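Local atomic coordinates of lovastatin nonaketide synthase mokA (PDB entry 6AD3), a protein that builds the polyketide core of lovastatin (monacolin K) by iterative nine-step synthesis, the chain here being its condensation domain. Residues P290-H302 and V419-P431. The protein carries 1 engineered substitution. Sequence-based numbering, arbitrary orientation.
Sequences PNHARQPNSWKQH and VPGATAETAEPAP
The indole of W299 and the methyl of A422 make a CH-pi contact: CB of A422 stands 3.5 Å from the centroid of the six-membered ring, almost straight above it (16° from its perpendicular). With chi1 at -64°, CG sits next to the backbone N, opposite the carbonyl carbon, and the ring reaches across to P420 as well, whose CB lies 3.8 Å from W299 CZ2. A second apolar patch gathers round P296. Its CA touches the methyl of A427, while its CB rests among carbonyl oxygens, 3.3 Å from A424 O, where the chain bends round the proline ring.

Direct hydrogen bonds are few and use backbone carbonyls as acceptors. R294 NE donates to A427 O at 2.7 Å, a fairly straight bond (162°), with the carbonyl oxygen at the guanidinium edge, close to its plane; NH2 adds a weak second bond to the same oxygen. Backbone and ring atoms of P429 lie against one guanidinium face. Further along, S298 N, in the type I' turn N297–K300, bonds to T423 O at 2.9 Å from above the carbonyl plane. T423 OG1 in turn accepts from the N atoms of E425 and T426, an ST turn and ST motif that shape the opposing loop.

Water completes the polar network. One molecule, at the indole edge, accepts from W299 NE1 at 2.8 Å and donates to the carbonyl oxygens of G421 and E428; a second donates to E428 O and accepts a weak bond from R294 NH2, which also forms a salt bridge with D467.

Within the condensation domain, this surface contact illustrates two loops held by backbone carbonyls and water without a shared sheet: the lead-in to edge strand 301–307 meets the loop between helix 408–414 and strand 435–440, with P420 also packing on helix 80–91 and W299 on strand 481–487.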
loop_
_atom_site.group_PDB
_atom_site.type_symbol
_atom_site.label_atom_id
_atom_site.label_comp_id
_atom_site.label_asym_id
_atom_site.label_seq_id
_atom_site.Cartn_x
_atom_site.Cartn_y
_atom_site.Cartn_z
ATOM N N PRO A 290 -5.356 -6.409 29.400
ATOM C CA PRO A 290 -4.260 -5.494 29.736
ATOM C C PRO A 290 -4.741 -4.050 29.793
ATOM O O PRO A 290 -4.417 -3.302 30.702
ATOM C CB PRO A 290 -3.261 -5.664 28.573
ATOM C CG PRO A 290 -3.518 -7.002 28.026
ATOM C CD PRO A 290 -5.000 -7.038 28.037
ATOM N N ASN A 291 -5.528 -3.649 28.823
ATOM C CA ASN A 291 -6.029 -2.291 28.827
ATOM C C ASN A 291 -4.952 -1.272 29.190
ATOM O O ASN A 291 -5.168 -0.442 30.048
ATOM C CB ASN A 291 -7.237 -2.153 29.717
ATOM C CG ASN A 291 -8.527 -2.079 28.922
ATOM O OD1 ASN A 291 -8.651 -2.680 27.861
ATOM N ND2 ASN A 291 -9.492 -1.349 29.441
ATOM N N HIS A 292 -3.783 -1.362 28.587
ATOM C CA HIS A 292 -2.733 -0.398 28.920
ATOM C C HIS A 292 -2.662 0.685 27.873
ATOM O O HIS A 292 -3.173 0.518 26.751
ATOM C CB HIS A 292 -1.380 -1.079 29.052
ATOM C CG HIS A 292 -1.206 -2.239 28.135
ATOM N ND1 HIS A 292 -1.096 -3.535 28.593
ATOM C CD2 HIS A 292 -1.230 -2.314 26.783
ATOM C CE1 HIS A 292 -1.001 -4.353 27.560
ATOM N NE2 HIS A 292 -1.090 -3.638 26.450
ATOM N N ALA A 293 -2.001 1.781 28.235
ATOM C CA ALA A 293 -1.936 2.946 27.393
ATOM C C ALA A 293 -1.240 2.525 26.112
ATOM O O ALA A 293 -0.375 1.663 26.136
ATOM C CB ALA A 293 -1.151 4.049 28.088
ATOM N N ARG A 294 -1.618 3.149 25.008
ATOM C CA ARG A 294 -0.893 3.034 23.770
ATOM C C ARG A 294 0.508 3.625 23.929
ATOM O O ARG A 294 0.653 4.728 24.428
ATOM C CB ARG A 294 -1.669 3.766 22.647
ATOM C CG ARG A 294 -3.106 3.263 22.477
ATOM C CD ARG A 294 -3.886 4.078 21.436
ATOM N NE ARG A 294 -3.260 4.032 20.125
ATOM C CZ ARG A 294 -3.673 3.275 19.124
ATOM N NH1 ARG A 294 -4.697 2.481 19.266
ATOM N NH2 ARG A 294 -3.013 3.267 17.994
ATOM N N GLN A 295 1.528 2.825 23.639
ATOM C CA GLN A 295 2.914 3.193 23.922
ATOM C C GLN A 295 3.603 3.746 22.659
ATOM O O GLN A 295 3.890 2.973 21.765
ATOM C CB GLN A 295 3.675 1.936 24.405
ATOM C CG GLN A 295 4.616 2.165 25.563
ATOM C CD GLN A 295 3.916 2.726 26.780
ATOM O OE1 GLN A 295 2.814 2.297 27.135
ATOM N NE2 GLN A 295 4.519 3.738 27.386
ATOM N N PRO A 296 3.975 5.054 22.651
ATOM C CA PRO A 296 4.552 5.682 21.454
ATOM C C PRO A 296 5.736 4.896 20.917
ATOM O O PRO A 296 6.572 4.422 21.681
ATOM C CB PRO A 296 4.957 7.067 21.946
ATOM C CG PRO A 296 3.978 7.355 23.042
ATOM C CD PRO A 296 3.789 6.036 23.733
ATOM N N ASN A 297 5.653 4.534 19.646
ATOM C CA ASN A 297 6.636 3.654 19.025
ATOM C C ASN A 297 6.933 4.026 17.558
ATOM O O ASN A 297 7.409 3.192 16.818
ATOM C CB ASN A 297 6.126 2.197 19.049
ATOM C CG ASN A 297 6.703 1.376 20.195
ATOM O OD1 ASN A 297 6.186 1.397 21.321
ATOM N ND2 ASN A 297 7.706 0.558 19.883
ATOM N N SER A 298 6.692 5.276 17.165
ATOM C CA SER A 298 6.930 5.707 15.784
ATOM C C SER A 298 6.301 4.707 14.786
ATOM O O SER A 298 6.813 4.525 13.690
ATOM C CB SER A 298 8.419 5.908 15.523
ATOM O OG SER A 298 8.882 6.993 16.317
ATOM N N TRP A 299 5.099 4.241 15.134
ATOM C CA TRP A 299 4.269 3.399 14.256
ATOM C C TRP A 299 4.997 2.121 13.876
ATOM O O TRP A 299 4.594 1.436 12.927
ATOM C CB TRP A 299 3.889 4.151 12.987
ATOM C CG TRP A 299 3.049 5.317 13.182
ATOM C CD1 TRP A 299 2.378 5.685 14.318
ATOM C CD2 TRP A 299 2.738 6.291 12.201
ATOM N NE1 TRP A 299 1.784 6.907 14.132
ATOM C CE2 TRP A 299 2.012 7.302 12.831
ATOM C CE3 TRP A 299 3.055 6.427 10.834
ATOM C CZ2 TRP A 299 1.545 8.411 12.145
ATOM C CZ3 TRP A 299 2.614 7.525 10.162
ATOM C CH2 TRP A 299 1.883 8.523 10.821
ATOM N N LYS A 300 5.873 1.643 14.756
ATOM C CA LYS A 300 6.467 0.344 14.545
ATOM C C LYS A 300 5.406 -0.744 14.565
ATOM O O LYS A 300 4.473 -0.680 15.378
ATOM C CB LYS A 300 7.528 0.041 15.624
ATOM C CG LYS A 300 8.163 -1.326 15.435
ATOM C CD LYS A 300 9.319 -1.540 16.382
ATOM C CE LYS A 300 8.836 -1.890 17.779
ATOM N NZ LYS A 300 9.265 -3.256 18.203
ATOM N N GLN A 301 5.505 -1.699 13.631
ATOM C CA GLN A 301 4.516 -2.772 13.490
ATOM C C GLN A 301 5.131 -4.146 13.671
ATOM O O GLN A 301 6.322 -4.359 13.365
ATOM C CB GLN A 301 3.796 -2.717 12.112
ATOM C CG GLN A 301 2.945 -1.462 11.926
ATOM C CD GLN A 301 2.586 -1.159 10.470
ATOM O OE1 GLN A 301 1.379 -1.192 10.070
ATOM N NE2 GLN A 301 3.599 -1.022 9.650
ATOM N N HIS A 302 4.393 -5.015 14.349
ATOM C CA HIS A 302 4.693 -6.448 14.343
ATOM C C HIS A 302 3.918 -7.089 13.208
ATOM O O HIS A 302 2.815 -6.660 12.913
ATOM C CB HIS A 302 4.279 -7.097 15.648
ATOM C CG HIS A 302 4.865 -6.450 16.867
ATOM N ND1 HIS A 302 6.222 -6.293 17.039
ATOM C CD2 HIS A 302 4.291 -6.073 18.031
ATOM C CE1 HIS A 302 6.456 -5.794 18.237
ATOM N NE2 HIS A 302 5.297 -5.637 18.856
ATOM N N VAL A 419 -3.050 15.880 11.215
ATOM C CA VAL A 419 -2.079 14.933 10.652
ATOM C C VAL A 419 -1.436 14.100 11.770
ATOM O O VAL A 419 -0.849 14.646 12.710
ATOM C CB VAL A 419 -0.978 15.703 9.915
ATOM C CG1 VAL A 419 0.125 14.764 9.493
ATOM C CG2 VAL A 419 -1.562 16.446 8.712
ATOM N N PRO A 420 -1.511 12.775 11.676
ATOM C CA PRO A 420 -0.940 11.995 12.770
ATOM C C PRO A 420 0.586 11.971 12.725
ATOM O O PRO A 420 1.189 12.025 11.628
ATOM C CB PRO A 420 -1.498 10.593 12.533
ATOM C CG PRO A 420 -1.699 10.520 11.041
ATOM C CD PRO A 420 -2.058 11.929 10.602
ATOM N N GLY A 421 1.206 11.842 13.898
ATOM C CA GLY A 421 2.666 11.923 14.009
ATOM C C GLY A 421 3.280 10.630 14.435
ATOM O O GLY A 421 2.802 9.989 15.400
ATOM N N ALA A 422 4.268 10.166 13.661
ATOM C CA ALA A 422 4.995 8.969 14.023
ATOM C C ALA A 422 6.185 9.358 14.892
ATOM O O ALA A 422 7.247 9.715 14.384
ATOM C CB ALA A 422 5.460 8.229 12.781
ATOM N N THR A 423 5.984 9.366 16.198
ATOM C CA THR A 423 7.018 9.874 17.111
ATOM C C THR A 423 7.235 8.929 18.323
ATOM O O THR A 423 6.528 7.900 18.500
ATOM C CB THR A 423 6.642 11.271 17.648
ATOM O OG1 THR A 423 5.511 11.149 18.507
ATOM C CG2 THR A 423 6.303 12.231 16.519
ATOM N N ALA A 424 8.152 9.325 19.196
ATOM C CA ALA A 424 8.333 8.639 20.468
ATOM C C ALA A 424 7.504 9.251 21.621
ATOM O O ALA A 424 7.606 8.775 22.760
ATOM C CB ALA A 424 9.816 8.616 20.839
ATOM N N GLU A 425 6.729 10.308 21.351
ATOM C CA GLU A 425 5.927 10.969 22.410
ATOM C C GLU A 425 4.396 10.851 22.265
ATOM O O GLU A 425 3.664 11.131 23.209
ATOM C CB GLU A 425 6.305 12.457 22.555
ATOM C CG GLU A 425 6.776 13.136 21.276
ATOM C CD GLU A 425 8.279 13.036 21.092
ATOM O OE1 GLU A 425 8.731 12.911 19.931
ATOM O OE2 GLU A 425 9.003 13.035 22.119
ATOM N N THR A 426 3.908 10.442 21.100
ATOM C CA THR A 426 2.470 10.171 20.934
ATOM C C THR A 426 2.265 8.827 20.253
ATOM O O THR A 426 3.100 8.403 19.473
ATOM C CB THR A 426 1.810 11.242 20.061
ATOM O OG1 THR A 426 0.422 10.919 19.881
ATOM C CG2 THR A 426 2.493 11.319 18.675
ATOM N N ALA A 427 1.123 8.196 20.488
ATOM C CA ALA A 427 0.730 7.015 19.697
ATOM C C ALA A 427 -0.783 7.002 19.413
ATOM O O ALA A 427 -1.420 5.931 19.389
ATOM C CB ALA A 427 1.125 5.751 20.407
ATOM N N GLU A 428 -1.301 8.166 19.042
ATOM C CA GLU A 428 -2.724 8.354 18.772
ATOM C C GLU A 428 -3.170 7.431 17.650
ATOM O O GLU A 428 -2.411 7.169 16.746
ATOM C CB GLU A 428 -2.969 9.790 18.329
ATOM C CG GLU A 428 -3.032 10.772 19.477
ATOM C CD GLU A 428 -3.973 11.918 19.181
ATOM O OE1 GLU A 428 -4.908 12.134 19.981
ATOM O OE2 GLU A 428 -3.839 12.535 18.096
ATOM N N PRO A 429 -4.391 6.902 17.749
ATOM C CA PRO A 429 -4.948 6.194 16.599
ATOM C C PRO A 429 -4.954 7.064 15.346
ATOM O O PRO A 429 -5.064 8.290 15.415
ATOM C CB PRO A 429 -6.365 5.831 17.047
ATOM C CG PRO A 429 -6.409 6.092 18.514
ATOM C CD PRO A 429 -5.408 7.163 18.779
ATOM N N ALA A 430 -4.894 6.415 14.203
ATOM C CA ALA A 430 -5.050 7.079 12.929
ATOM C C ALA A 430 -6.375 7.824 12.866
ATOM O O ALA A 430 -7.356 7.373 13.409
ATOM C CB ALA A 430 -4.969 6.074 11.825
ATOM N N PRO A 431 -6.415 8.948 12.117
ATOM C CA PRO A 431 -7.712 9.622 11.884
ATOM C C PRO A 431 -8.681 8.807 11.080
ATOM O O PRO A 431 -8.289 8.175 10.091
ATOM C CB PRO A 431 -7.350 10.864 11.102
ATOM C CG PRO A 431 -5.942 10.718 10.663
ATOM C CD PRO A 431 -5.299 9.590 11.420
HETATM O O HOH W 1 -1.299 4.771 15.867
HETATM O O HOH W 2 0.176 8.388 15.958
#